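Local coordinates for (R)-specific enoyl-CoA hydratase (Pseudomonas aeruginosa, PDB 5CPG), which catalyses the (R)-specific hydration of trans-2-enoyl-CoA to (3R)-hydroxyacyl-CoA, at residues L106-L109 against R113-M116; A69-V74 against A133-P138; P76-I81 against L142-A147. All coordinates share one frame; numbering follows the deposited sequence.

Contact 1: residues L106-L109 against R113-M116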
loop_
_atom_site.group_PDB
_atom_site.type_symbol
_atom_site.label_atom_id
_atom_site.label_comp_id
_atom_site.label_asym_id
_atom_site.label_seq_id
_atom_site.Cartn_x
_atom_site.Cartn_y
_atom_site.Cartn_z
ATOM N N LEU A 106 9.456 2.016 -18.754
ATOM C CA LEU A 106 8.801 1.477 -19.955
ATOM C C LEU A 106 8.672 2.550 -21.029
ATOM O O LEU A 106 8.883 2.288 -22.218
ATOM C CB LEU A 106 7.402 0.914 -19.649
ATOM C CG LEU A 106 7.252 -0.324 -18.772
ATOM C CD1 LEU A 106 5.810 -0.638 -18.580
ATOM C CD2 LEU A 106 7.991 -1.560 -19.418
ATOM N N GLU A 107 8.331 3.758 -20.611
ATOM C CA GLU A 107 8.052 4.867 -21.527
ATOM C C GLU A 107 8.395 6.185 -20.867
ATOM O O GLU A 107 8.107 6.350 -19.688
ATOM C CB GLU A 107 6.568 4.894 -21.930
ATOM C CG GLU A 107 6.029 3.595 -22.504
ATOM C CD GLU A 107 4.521 3.566 -22.653
ATOM O OE1 GLU A 107 3.921 4.588 -23.061
ATOM O OE2 GLU A 107 3.929 2.509 -22.363
ATOM N N LYS A 108 8.977 7.113 -21.620
ATOM C CA LYS A 108 9.070 8.502 -21.211
ATOM C C LYS A 108 8.029 9.312 -21.984
ATOM O O LYS A 108 7.924 9.194 -23.201
ATOM C CB LYS A 108 10.467 9.036 -21.430
ATOM C CG LYS A 108 11.468 8.389 -20.449
ATOM C CD LYS A 108 12.918 8.774 -20.750
ATOM C CE LYS A 108 13.145 10.269 -20.664
ATOM N NZ LYS A 108 14.599 10.591 -20.787
ATOM N N LEU A 109 7.262 10.121 -21.258
ATOM C CA LEU A 109 6.049 10.739 -21.787
ATOM C C LEU A 109 6.042 12.261 -21.529
ATOM O O LEU A 109 6.874 12.792 -20.785
ATOM C CB LEU A 109 4.820 10.100 -21.142
ATOM C CG LEU A 109 4.632 8.597 -21.316
ATOM C CD1 LEU A 109 3.601 8.039 -20.349
ATOM C CD2 LEU A 109 4.192 8.269 -22.726
ATOM N N ARG A 113 6.606 12.799 -17.539
ATOM C CA ARG A 113 5.940 11.622 -17.025
ATOM C C ARG A 113 6.627 10.362 -17.480
ATOM O O ARG A 113 7.257 10.322 -18.547
ATOM C CB ARG A 113 4.483 11.628 -17.440
ATOM C CG ARG A 113 3.665 12.623 -16.600
ATOM C CD ARG A 113 2.308 12.958 -17.225
ATOM N NE ARG A 113 1.516 11.795 -17.600
ATOM C CZ ARG A 113 1.316 11.394 -18.865
ATOM N NH1 ARG A 113 0.558 10.326 -19.135
ATOM N NH2 ARG A 113 1.880 12.057 -19.874
ATOM N N VAL A 114 6.533 9.335 -16.636
ATOM C CA VAL A 114 7.188 8.056 -16.902
ATOM C C VAL A 114 6.240 6.937 -16.555
ATOM O O VAL A 114 5.486 7.047 -15.581
ATOM C CB VAL A 114 8.489 7.935 -16.095
ATOM C CG1 VAL A 114 9.135 6.568 -16.249
ATOM C CG2 VAL A 114 9.493 9.011 -16.494
ATOM N N ARG A 115 6.180 5.911 -17.411
ATOM C CA ARG A 115 5.495 4.672 -17.104
ATOM C C ARG A 115 6.550 3.646 -16.684
ATOM O O ARG A 115 7.525 3.436 -17.393
ATOM C CB ARG A 115 4.676 4.192 -18.325
ATOM C CG ARG A 115 4.012 2.864 -18.157
ATOM C CD ARG A 115 2.993 2.544 -19.254
ATOM N NE ARG A 115 1.839 3.425 -19.128
ATOM C CZ ARG A 115 1.541 4.395 -19.987
ATOM N NH1 ARG A 115 0.470 5.153 -19.772
ATOM N NH2 ARG A 115 2.302 4.594 -21.061
ATOM N N MET A 116 6.379 3.068 -15.495
ATOM C CA MET A 116 7.392 2.237 -14.852
ATOM C C MET A 116 6.790 0.886 -14.628
ATOM O O MET A 116 5.678 0.789 -14.059
ATOM C CB MET A 116 7.833 2.854 -13.508
ATOM C CG MET A 116 8.981 2.144 -12.856
ATOM S SD MET A 116 10.595 2.708 -13.465
ATOM C CE MET A 116 10.321 4.455 -13.275
#
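Leu-106 and Glu-107 both face the single residue Arg-115, a classic beta bulge near the turn end of an antiparallel hairpin. Arg-115 O takes its firm bond from Leu-106 N at 2.8 Å, with the donor in the carbonyl plane; Glu-107 N reaches the same oxygen only weakly. Beyond the bulge Arg-115 N bonds to Glu-107 O at 3.0 Å, and nearer the turn Leu-109 N bonds to Arg-113 O at 2.7 Å. Between these bonds, the CA of Val-114 makes a C-H...O contact with Glu-107 O (3.4 Å).

On the face carrying Glu-107 and Arg-115, the two side chains run alongside each other in the same direction. Arg-115 leaves with CG anti to its backbone N (chi1 175°) and bends at chi3, which brings NH2 back to Glu-107 OE1 in a 2.6 Å salt bridge. The carboxylate meets the guanidinium at its edge, the two planes turned 50° apart. Leu-109 CD1 lies 3.7 Å from Arg-115 NH2 and also sits over one face of the Arg-113 guanidinium, whose NE pairs with Glu-134. NE of Arg-115 is hydrogen-bonded to a glycerol, probably from the crystallisation liquor.

The opposite face turns Val-114 inward against Val-105 and Ile-135. Strand 113-121 thus lies between strand 98-109, its hairpin partner, and strand 127-136, to which Val-114 is joined by backbone bonding with Ile-135.

Contact 2: residues A69-V74 against A133-P138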
loop_
_atom_site.group_PDB
_atom_site.type_symbol
_atom_site.label_atom_id
_atom_site.label_comp_id
_atom_site.label_asym_id
_atom_site.label_seq_id
_atom_site.Cartn_x
_atom_site.Cartn_y
_atom_site.Cartn_z
ATOM N N ALA A 69 8.043 2.619 -2.215
ATOM C CA ALA A 69 9.316 3.061 -1.606
ATOM C C ALA A 69 10.471 2.904 -2.627
ATOM O O ALA A 69 11.399 3.730 -2.649
ATOM C CB ALA A 69 9.601 2.281 -0.316
ATOM N N ALA A 70 10.416 1.860 -3.458
ATOM C CA ALA A 70 11.451 1.677 -4.490
ATOM C C ALA A 70 11.442 2.859 -5.427
ATOM O O ALA A 70 12.474 3.382 -5.804
ATOM C CB ALA A 70 11.221 0.398 -5.275
ATOM N N ILE A 71 10.255 3.286 -5.816
ATOM C CA ILE A 71 10.156 4.379 -6.782
ATOM C C ILE A 71 10.640 5.674 -6.124
ATOM O O ILE A 71 11.443 6.446 -6.665
ATOM C CB ILE A 71 8.715 4.524 -7.271
ATOM C CG1 ILE A 71 8.296 3.282 -8.098
ATOM C CG2 ILE A 71 8.508 5.867 -7.999
ATOM C CD1 ILE A 71 6.837 3.364 -8.553
ATOM N N ALA A 72 10.182 5.888 -4.892
ATOM C CA ALA A 72 10.509 7.107 -4.179
ATOM C C ALA A 72 11.929 7.231 -3.706
ATOM O O ALA A 72 12.388 8.363 -3.519
ATOM C CB ALA A 72 9.575 7.257 -2.965
ATOM N N THR A 73 12.607 6.106 -3.475
ATOM C CA THR A 73 13.972 6.188 -2.920
ATOM C C THR A 73 15.062 5.684 -3.848
ATOM O O THR A 73 16.253 5.963 -3.573
ATOM C CB THR A 73 14.114 5.433 -1.557
ATOM O OG1 THR A 73 13.961 4.019 -1.711
ATOM C CG2 THR A 73 13.051 5.937 -0.551
ATOM N N VAL A 74 14.697 4.972 -4.911
ATOM C CA VAL A 74 15.735 4.357 -5.773
ATOM C C VAL A 74 15.601 4.850 -7.210
ATOM O O VAL A 74 16.534 5.457 -7.711
ATOM C CB VAL A 74 15.693 2.824 -5.760
ATOM C CG1 VAL A 74 16.814 2.266 -6.635
ATOM C CG2 VAL A 74 15.856 2.298 -4.336
ATOM N N ALA A 133 3.394 1.651 -12.794
ATOM C CA ALA A 133 3.190 2.940 -12.148
ATOM C C ALA A 133 3.210 4.066 -13.177
ATOM O O ALA A 133 3.925 3.975 -14.180
ATOM C CB ALA A 133 4.286 3.183 -11.121
ATOM N N GLU A 134 2.469 5.137 -12.919
ATOM C CA GLU A 134 2.618 6.356 -13.697
ATOM C C GLU A 134 3.141 7.384 -12.699
ATOM O O GLU A 134 2.591 7.535 -11.598
ATOM C CB GLU A 134 1.291 6.815 -14.338
ATOM C CG GLU A 134 1.452 8.107 -15.212
ATOM C CD GLU A 134 0.094 8.720 -15.675
ATOM O OE1 GLU A 134 -0.982 8.080 -15.515
ATOM O OE2 GLU A 134 0.095 9.857 -16.198
ATOM N N ILE A 135 4.240 8.026 -13.052
ATOM C CA ILE A 135 4.854 9.032 -12.188
ATOM C C ILE A 135 5.227 10.274 -12.983
ATOM O O ILE A 135 5.324 10.242 -14.204
ATOM C CB ILE A 135 6.127 8.462 -11.499
ATOM C CG1 ILE A 135 7.132 8.057 -12.583
ATOM C CG2 ILE A 135 5.720 7.269 -10.571
ATOM C CD1 ILE A 135 8.482 7.519 -12.063
ATOM N N MET A 136 5.463 11.370 -12.264
ATOM C CA MET A 136 6.187 12.509 -12.823
ATOM C C MET A 136 7.586 12.477 -12.254
ATOM O O MET A 136 7.790 12.580 -11.038
ATOM C CB MET A 136 5.471 13.830 -12.491
ATOM C CG MET A 136 6.168 15.038 -13.117
ATOM S SD MET A 136 5.167 16.510 -12.888
ATOM C CE MET A 136 3.601 15.851 -13.393
ATOM N N ALA A 137 8.573 12.298 -13.128
ATOM C CA ALA A 137 9.933 12.163 -12.642
ATOM C C ALA A 137 10.468 13.541 -12.298
ATOM O O ALA A 137 9.929 14.550 -12.769
ATOM C CB ALA A 137 10.824 11.476 -13.725
ATOM N N PRO A 138 11.528 13.595 -11.487
ATOM C CA PRO A 138 12.082 14.875 -11.039
ATOM C C PRO A 138 12.679 15.625 -12.220
ATOM O O PRO A 138 13.268 14.983 -13.080
ATOM C CB PRO A 138 13.184 14.471 -10.049
ATOM C CG PRO A 138 12.897 13.064 -9.682
ATOM C CD PRO A 138 12.222 12.448 -10.873
#
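Ala-133 opens the strand side of this contact, its methyl meeting the end of Ile-71 from helix 62-73. Here the hotdog fold shows its defining feature: a long helix, the sausage, lies against the concave face of an antiparallel sheet, the bun. The touching atoms are Ala-133 CB and Ile-71 CD1, 3.6 Å apart. That reach depends on the long branch of Ile-71: CG1 stands beside the backbone N (chi1 -67°) and the chain runs on fully extended through chi2, carrying CD1 out to the strand.

Glu-134 follows the strand alternation, with its side chain leaving on the face turned from the helix. Its backbone bonds within the sheet to Leu-83 and Gly-84 of strand 81-89.

Ile-135 brings the side chains back to the helix side. Its CG1 takes the crowded position between backbone N and carbonyl carbon (chi1 60°), leaving CG2 to face the helix while the CG1 arm heads for Met-116 on strand 113-121. The methyl it offers meets the other branch of Ile-71, so that one helix residue forks over two strand residues, its long arm on Ala-133 and its short one on Ile-135. The two isoleucine side chains cross obliquely, and all three touching residues are buried. The join is purely apolar, with no hydrogen bond between the segments and only 111 Å² buried in total. On the helix, the carbonyl of Ala-72 is hydrogen-bonded to Asn-39 of the second subunit. Backbones stay well apart at the nearest point, with Ile-71 CA 8.9 Å from Ile-135 CA, and the branch methyls make the contact, Ile-71 CG2 lying 4.0 Å from Ile-135 CG2.

Contact 3: residues P76-I81 against L142-A147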
loop_
_atom_site.group_PDB
_atom_site.type_symbol
_atom_site.label_atom_id
_atom_site.label_comp_id
_atom_site.label_asym_id
_atom_site.label_seq_id
_atom_site.Cartn_x
_atom_site.Cartn_y
_atom_site.Cartn_z
ATOM N N PRO A 76 12.720 6.775 -9.939
ATOM C CA PRO A 76 13.778 7.802 -10.047
ATOM C C PRO A 76 14.267 8.371 -8.726
ATOM O O PRO A 76 15.252 9.084 -8.701
ATOM C CB PRO A 76 13.109 8.921 -10.890
ATOM C CG PRO A 76 11.848 8.309 -11.424
ATOM C CD PRO A 76 11.428 7.318 -10.385
ATOM N N GLY A 77 13.574 8.100 -7.625
ATOM C CA GLY A 77 14.058 8.560 -6.341
ATOM C C GLY A 77 13.516 9.900 -5.914
ATOM O O GLY A 77 12.449 10.333 -6.360
ATOM N N PRO A 78 14.242 10.599 -5.024
ATOM C CA PRO A 78 13.694 11.855 -4.481
ATOM C C PRO A 78 13.223 12.888 -5.515
ATOM O O PRO A 78 13.907 13.115 -6.501
ATOM C CB PRO A 78 14.862 12.400 -3.659
ATOM C CG PRO A 78 15.547 11.184 -3.182
ATOM C CD PRO A 78 15.458 10.172 -4.307
ATOM N N GLY A 79 12.048 13.478 -5.290
ATOM C CA GLY A 79 11.472 14.445 -6.194
ATOM C C GLY A 79 10.392 13.892 -7.128
ATOM O O GLY A 79 9.774 14.627 -7.839
ATOM N N THR A 80 10.182 12.584 -7.110
ATOM C CA THR A 80 9.145 11.943 -7.910
ATOM C C THR A 80 7.739 12.182 -7.372
ATOM O O THR A 80 7.532 12.167 -6.159
ATOM C CB THR A 80 9.402 10.446 -7.954
ATOM O OG1 THR A 80 10.723 10.229 -8.457
ATOM C CG2 THR A 80 8.402 9.713 -8.832
ATOM N N ILE A 81 6.792 12.407 -8.279
ATOM C CA ILE A 81 5.386 12.543 -7.943
ATOM C C ILE A 81 4.643 11.292 -8.413
ATOM O O ILE A 81 4.803 10.850 -9.543
ATOM C CB ILE A 81 4.764 13.788 -8.565
ATOM C CG1 ILE A 81 5.481 15.019 -7.996
ATOM C CG2 ILE A 81 3.288 13.870 -8.238
ATOM C CD1 ILE A 81 4.903 16.319 -8.503
ATOM N N LEU A 142 19.056 15.841 -7.627
ATOM C CA LEU A 142 18.764 16.020 -6.217
ATOM C C LEU A 142 19.532 15.038 -5.370
ATOM O O LEU A 142 19.733 13.886 -5.763
ATOM C CB LEU A 142 17.281 15.849 -5.960
ATOM C CG LEU A 142 16.422 17.087 -5.900
ATOM C CD1 LEU A 142 14.974 16.660 -6.019
ATOM C CD2 LEU A 142 16.686 17.759 -4.577
ATOM N N SER A 143 19.974 15.513 -4.212
ATOM C CA SER A 143 20.631 14.665 -3.223
ATOM C C SER A 143 19.948 14.949 -1.876
ATOM O O SER A 143 19.836 16.096 -1.441
ATOM C CB SER A 143 22.134 14.940 -3.178
ATOM O OG SER A 143 22.858 13.822 -2.694
ATOM N N VAL A 144 19.437 13.906 -1.240
ATOM C CA VAL A 144 18.583 14.110 -0.088
ATOM C C VAL A 144 18.983 13.132 1.018
ATOM O O VAL A 144 19.261 11.973 0.748
ATOM C CB VAL A 144 17.095 13.905 -0.465
ATOM C CG1 VAL A 144 16.194 13.997 0.764
ATOM C CG2 VAL A 144 16.674 14.918 -1.533
ATOM N N GLU A 145 19.058 13.618 2.252
ATOM C CA GLU A 145 19.285 12.732 3.380
ATOM C C GLU A 145 17.920 12.174 3.771
ATOM O O GLU A 145 17.014 12.949 4.093
ATOM C CB GLU A 145 19.928 13.484 4.559
ATOM C CG GLU A 145 20.274 12.613 5.762
ATOM C CD GLU A 145 21.499 11.747 5.504
ATOM O OE1 GLU A 145 22.318 12.138 4.647
ATOM O OE2 GLU A 145 21.642 10.680 6.144
ATOM N N LEU A 146 17.756 10.860 3.708
ATOM C CA LEU A 146 16.523 10.256 4.207
ATOM C C LEU A 146 16.419 10.410 5.724
ATOM O O LEU A 146 17.426 10.405 6.425
ATOM C CB LEU A 146 16.441 8.774 3.807
ATOM C CG LEU A 146 16.367 8.369 2.316
ATOM C CD1 LEU A 146 16.138 6.864 2.148
ATOM C CD2 LEU A 146 15.334 9.157 1.501
ATOM N N ALA A 147 15.200 10.544 6.243
ATOM C CA ALA A 147 15.020 10.771 7.676
ATOM C C ALA A 147 15.217 9.480 8.477
ATOM O O ALA A 147 14.692 8.433 8.111
ATOM C CB ALA A 147 13.639 11.352 7.958
#
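This is largely van der Waals packing between a tight turn and the C-terminal part of the chain: Pro-78, in the loop that leads from helix 62-73 to strand 81-89, lies against Val-144 and Leu-142 at the short strand 143-144. Pro-78 CB comes within 3.8 Å of Val-144 CG2, and its CG within 4.1 Å of Val-144 CB. The proline ring and the valine run alongside one another, pointing opposite ways. Val-144 sets CG2 beside its own backbone N, with CG1 anti to it (chi1 175°), and this turns CG2 to the ring.

Leu-142 touches backbone rather than side chain. Its CD1 rests 3.7 Å from Pro-78 O and 4.1 Å from Gly-79 CA. Gly-79, with no side chain and a positive phi, lets that methyl lie against its CA.

The turn is type II, from Gly-77 to Thr-80, with Pro-78 and Gly-79 at its two corners. Thr-80 closes it twice on Gly-77 O: OG1 lies on a lone pair in the carbonyl plane at 2.7 Å, and the backbone N reaches from 3.3 Å.

Asn-5 ties both sides together, its ND2 bonding to Pro-78 O and its OD1 accepting from Leu-142 N. Asn-39 and Pro-40 of the second subunit pack on Pro-78 and Val-144 respectively, while strand 3-4 pairs antiparallel with strand 143-144 and lays Val-3 on the proline.

Strand 127-136 carries the connection from contact 1 to contact 2, whose centres are about 11 Å apart: Met-116 O lies 2.7 Å from Ala-133 N, a probable hydrogen bond, and Arg-113 NE forms a salt bridge with Glu-134 OE2 at 2.8 Å. Contacts 2 and 3, about 9 Å apart by their centres, are joined at two points of the segment 76-81, where Ile-71 O stands 2.9 Å from Gly-77 N and Met-136 N 2.8 Å from Ile-81 O. Contacts 1 and 3 barely meet, through Met-116 CE and Pro-76 CD at 4.2 Å. Contacts 2 and 3 both touch the second subunit. Bound glycerol hydrogen-bonds to Ala-72 O in contact 2 and to Gly-79 N and Thr-80 O in contact 3.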